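Local atomic coordinates of N-acetyltransferase (Staphylococcus aureus subsp. aureus, PDB entry 4M85), a protein that probably transfers an acetyl group from acetyl-coenzyme A to an amino group of a substrate, as other GNAT-fold acetyltransferases do. Residues Lys86-Leu90 with Tyr100-Leu104. Sequence-based numbering, arbitrary orientation.
Sequences KAWEL and YGTPL
A proline-on-tryptophan CH-pi contact, Pro-103 over Trp-88, joins the loops on either side of the short helix 95-98, in the connection between strands 68-77 and 114-121 of the GNAT fold. Pro-103 CD sits 3.4 Å from the centroid of the five-membered indole ring and only 8° off its normal, while CG leans over the six-membered ring, 3.6 Å from Trp-88 CE2. Trp-88 reaches out of the 3-10 turn with chi1 at -172°, which turns one face of its indole to the proline. Tyr-53 meets the indole edge-to-face, and Ala-43 and Ser-47 of helix 37-49 also touch it. At the pyrrole side a water accepts from Trp-88 NE1 at 2.9 Å and donates to Gly-101 O, bridging the two loops. Thr-102 CG2 packs 3.9 Å from both Trp-88 CB and Glu-89 CG, whereas its OG1 is hydrogen-bonded to Glu-85, whose OE2 also accepts a hydrogen bond from Leu-104 N. Within 86-90, Lys-86 NZ forms a salt bridge on the syn side of Glu-89 OE1, 3.2 Å away and 32° out of the carboxylate plane. The contact is thus mainly apolar, while the water gives the buried indole N-H a polar partner.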
ATOM      1  N   LYS A  86      -8.262 -11.410  -4.337  1.00 23.81           N
ATOM      2  CA  LYS A  86      -8.652 -12.408  -5.344  1.00 22.88           C
ATOM      3  C   LYS A  86      -8.706 -11.802  -6.741  1.00 21.73           C
ATOM      4  O   LYS A  86      -8.464 -12.491  -7.735  1.00 21.42           O
ATOM      5  CB  LYS A  86      -9.994 -13.033  -4.962  1.00 26.20           C
ATOM      6  CG  LYS A  86     -10.373 -14.257  -5.761  1.00 29.66           C
ATOM      7  CD  LYS A  86     -11.563 -14.943  -5.104  1.00 33.45           C
ATOM      8  CE  LYS A  86     -12.141 -16.078  -5.947  1.00 35.21           C
ATOM      9  NZ  LYS A  86     -11.086 -17.033  -6.382  1.00 36.77           N
ATOM     10  N   ALA A  87      -8.965 -10.503  -6.836  1.00 20.34           N
ATOM     11  CA  ALA A  87      -9.062  -9.846  -8.138  1.00 19.47           C
ATOM     12  C   ALA A  87      -7.760  -9.889  -8.953  1.00 18.49           C
ATOM     13  O   ALA A  87      -7.795  -9.703 -10.168  1.00 16.67           O
ATOM     14  CB  ALA A  87      -9.553  -8.403  -7.990  1.00 19.93           C
ATOM     15  N   TRP A  88      -6.634 -10.168  -8.292  1.00 17.90           N
ATOM     16  CA  TRP A  88      -5.386 -10.437  -8.971  1.00 17.92           C
ATOM     17  C   TRP A  88      -5.555 -11.448 -10.124  1.00 18.68           C
ATOM     18  O   TRP A  88      -4.902 -11.332 -11.169  1.00 16.63           O
ATOM     19  CB  TRP A  88      -4.360 -10.940  -7.977  1.00 17.93           C
ATOM     20  CG  TRP A  88      -2.982 -11.085  -8.525  1.00 18.41           C
ATOM     21  CD1 TRP A  88      -2.391 -12.229  -8.983  1.00 18.30           C
ATOM     22  CD2 TRP A  88      -1.990 -10.060  -8.617  1.00 19.08           C
ATOM     23  NE1 TRP A  88      -1.094 -11.972  -9.370  1.00 18.90           N
ATOM     24  CE2 TRP A  88      -0.823 -10.650  -9.160  1.00 19.22           C
ATOM     25  CE3 TRP A  88      -1.968  -8.705  -8.295  1.00 18.78           C
ATOM     26  CZ2 TRP A  88       0.341  -9.918  -9.389  1.00 18.71           C
ATOM     27  CZ3 TRP A  88      -0.824  -7.988  -8.528  1.00 18.44           C
ATOM     28  CH2 TRP A  88       0.319  -8.597  -9.081  1.00 18.35           C
ATOM     29  N   GLU A  89      -6.451 -12.413  -9.924  1.00 19.01           N
ATOM     30  CA  GLU A  89      -6.719 -13.446 -10.907  1.00 20.44           C
ATOM     31  C   GLU A  89      -7.373 -12.970 -12.217  1.00 20.96           C
ATOM     32  O   GLU A  89      -7.354 -13.686 -13.227  1.00 18.82           O
ATOM     33  CB  GLU A  89      -7.551 -14.532 -10.251  1.00 22.24           C
ATOM     34  CG  GLU A  89      -6.841 -15.182  -9.076  1.00 24.38           C
ATOM     35  CD  GLU A  89      -7.549 -16.429  -8.579  1.00 29.43           C
ATOM     36  OE1 GLU A  89      -8.817 -16.409  -8.515  1.00 29.58           O
ATOM     37  OE2 GLU A  89      -6.825 -17.420  -8.274  1.00 30.64           O
ATOM     38  N   LEU A  90      -7.924 -11.756 -12.220  1.00 21.70           N
ATOM     39  CA  LEU A  90      -8.533 -11.177 -13.418  1.00 21.00           C
ATOM     40  C   LEU A  90      -7.551 -10.394 -14.283  1.00 21.82           C
ATOM     41  O   LEU A  90      -7.954  -9.803 -15.286  1.00 22.36           O
ATOM     42  CB  LEU A  90      -9.709 -10.268 -13.023  1.00 22.37           C
ATOM     43  CG  LEU A  90     -10.730 -10.950 -12.074  1.00 24.02           C
ATOM     44  CD1 LEU A  90     -11.836 -10.008 -11.633  1.00 24.21           C
ATOM     45  CD2 LEU A  90     -11.308 -12.172 -12.761  1.00 26.16           C
ATOM     46  N   TYR A 100       2.470 -18.526  -9.191  1.00 35.04           N
ATOM     47  CA  TYR A 100       2.695 -18.172  -7.785  1.00 35.15           C
ATOM     48  C   TYR A 100       1.419 -17.940  -6.970  1.00 33.57           C
ATOM     49  O   TYR A 100       1.473 -17.858  -5.749  1.00 35.14           O
ATOM     50  CB  TYR A 100       3.645 -16.986  -7.685  1.00 37.56           C
ATOM     51  CG  TYR A 100       5.074 -17.418  -7.880  1.00 42.48           C
ATOM     52  CD1 TYR A 100       5.621 -17.546  -9.160  1.00 47.15           C
ATOM     53  CD2 TYR A 100       5.871 -17.752  -6.793  1.00 44.95           C
ATOM     54  CE1 TYR A 100       6.933 -17.965  -9.343  1.00 49.89           C
ATOM     55  CE2 TYR A 100       7.183 -18.173  -6.966  1.00 49.89           C
ATOM     56  CZ  TYR A 100       7.711 -18.277  -8.240  1.00 50.94           C
ATOM     57  OH  TYR A 100       9.012 -18.693  -8.414  1.00 56.24           O
ATOM     58  N   GLY A 101       0.270 -17.874  -7.628  1.00 30.36           N
ATOM     59  CA  GLY A 101      -0.950 -17.493  -6.952  1.00 30.10           C
ATOM     60  C   GLY A 101      -0.913 -15.994  -6.675  1.00 28.10           C
ATOM     61  O   GLY A 101      -0.055 -15.273  -7.181  1.00 27.60           O
ATOM     62  N   THR A 102      -1.844 -15.525  -5.870  1.00 25.93           N
ATOM     63  CA  THR A 102      -1.968 -14.109  -5.637  1.00 25.69           C
ATOM     64  C   THR A 102      -0.853 -13.688  -4.644  1.00 25.40           C
ATOM     65  O   THR A 102      -0.419 -14.481  -3.797  1.00 23.90           O
ATOM     66  CB  THR A 102      -3.398 -13.712  -5.192  1.00 25.96           C
ATOM     67  OG1 THR A 102      -3.626 -14.081  -3.831  1.00 26.37           O
ATOM     68  CG2 THR A 102      -4.452 -14.363  -6.091  1.00 26.43           C
ATOM     69  N   PRO A 103      -0.357 -12.454  -4.783  1.00 23.56           N
ATOM     70  CA  PRO A 103       0.850 -11.997  -4.067  1.00 21.96           C
ATOM     71  C   PRO A 103       0.703 -11.830  -2.559  1.00 21.08           C
ATOM     72  O   PRO A 103       1.704 -11.930  -1.853  1.00 19.79           O
ATOM     73  CB  PRO A 103       1.176 -10.636  -4.702  1.00 23.09           C
ATOM     74  CG  PRO A 103       0.105 -10.337  -5.673  1.00 23.52           C
ATOM     75  CD  PRO A 103      -0.885 -11.460  -5.732  1.00 23.37           C
ATOM     76  N   LEU A 104      -0.518 -11.604  -2.065  1.00 20.07           N
ATOM     77  CA  LEU A 104      -0.729 -11.307  -0.644  1.00 18.99           C
ATOM     78  C   LEU A 104      -1.974 -12.009  -0.068  1.00 19.33           C
ATOM     79  O   LEU A 104      -2.948 -11.347   0.254  1.00 18.21           O
ATOM     80  CB  LEU A 104      -0.810  -9.775  -0.462  1.00 19.71           C
ATOM     81  CG  LEU A 104       0.479  -8.940  -0.555  1.00 19.76           C
ATOM     82  CD1 LEU A 104       0.146  -7.478  -0.837  1.00 20.13           C
ATOM     83  CD2 LEU A 104       1.328  -9.030   0.711  1.00 18.54           C
TER
HETATM   84  O   HOH W   1       0.250 -14.542  -9.596  1.00 25.96           O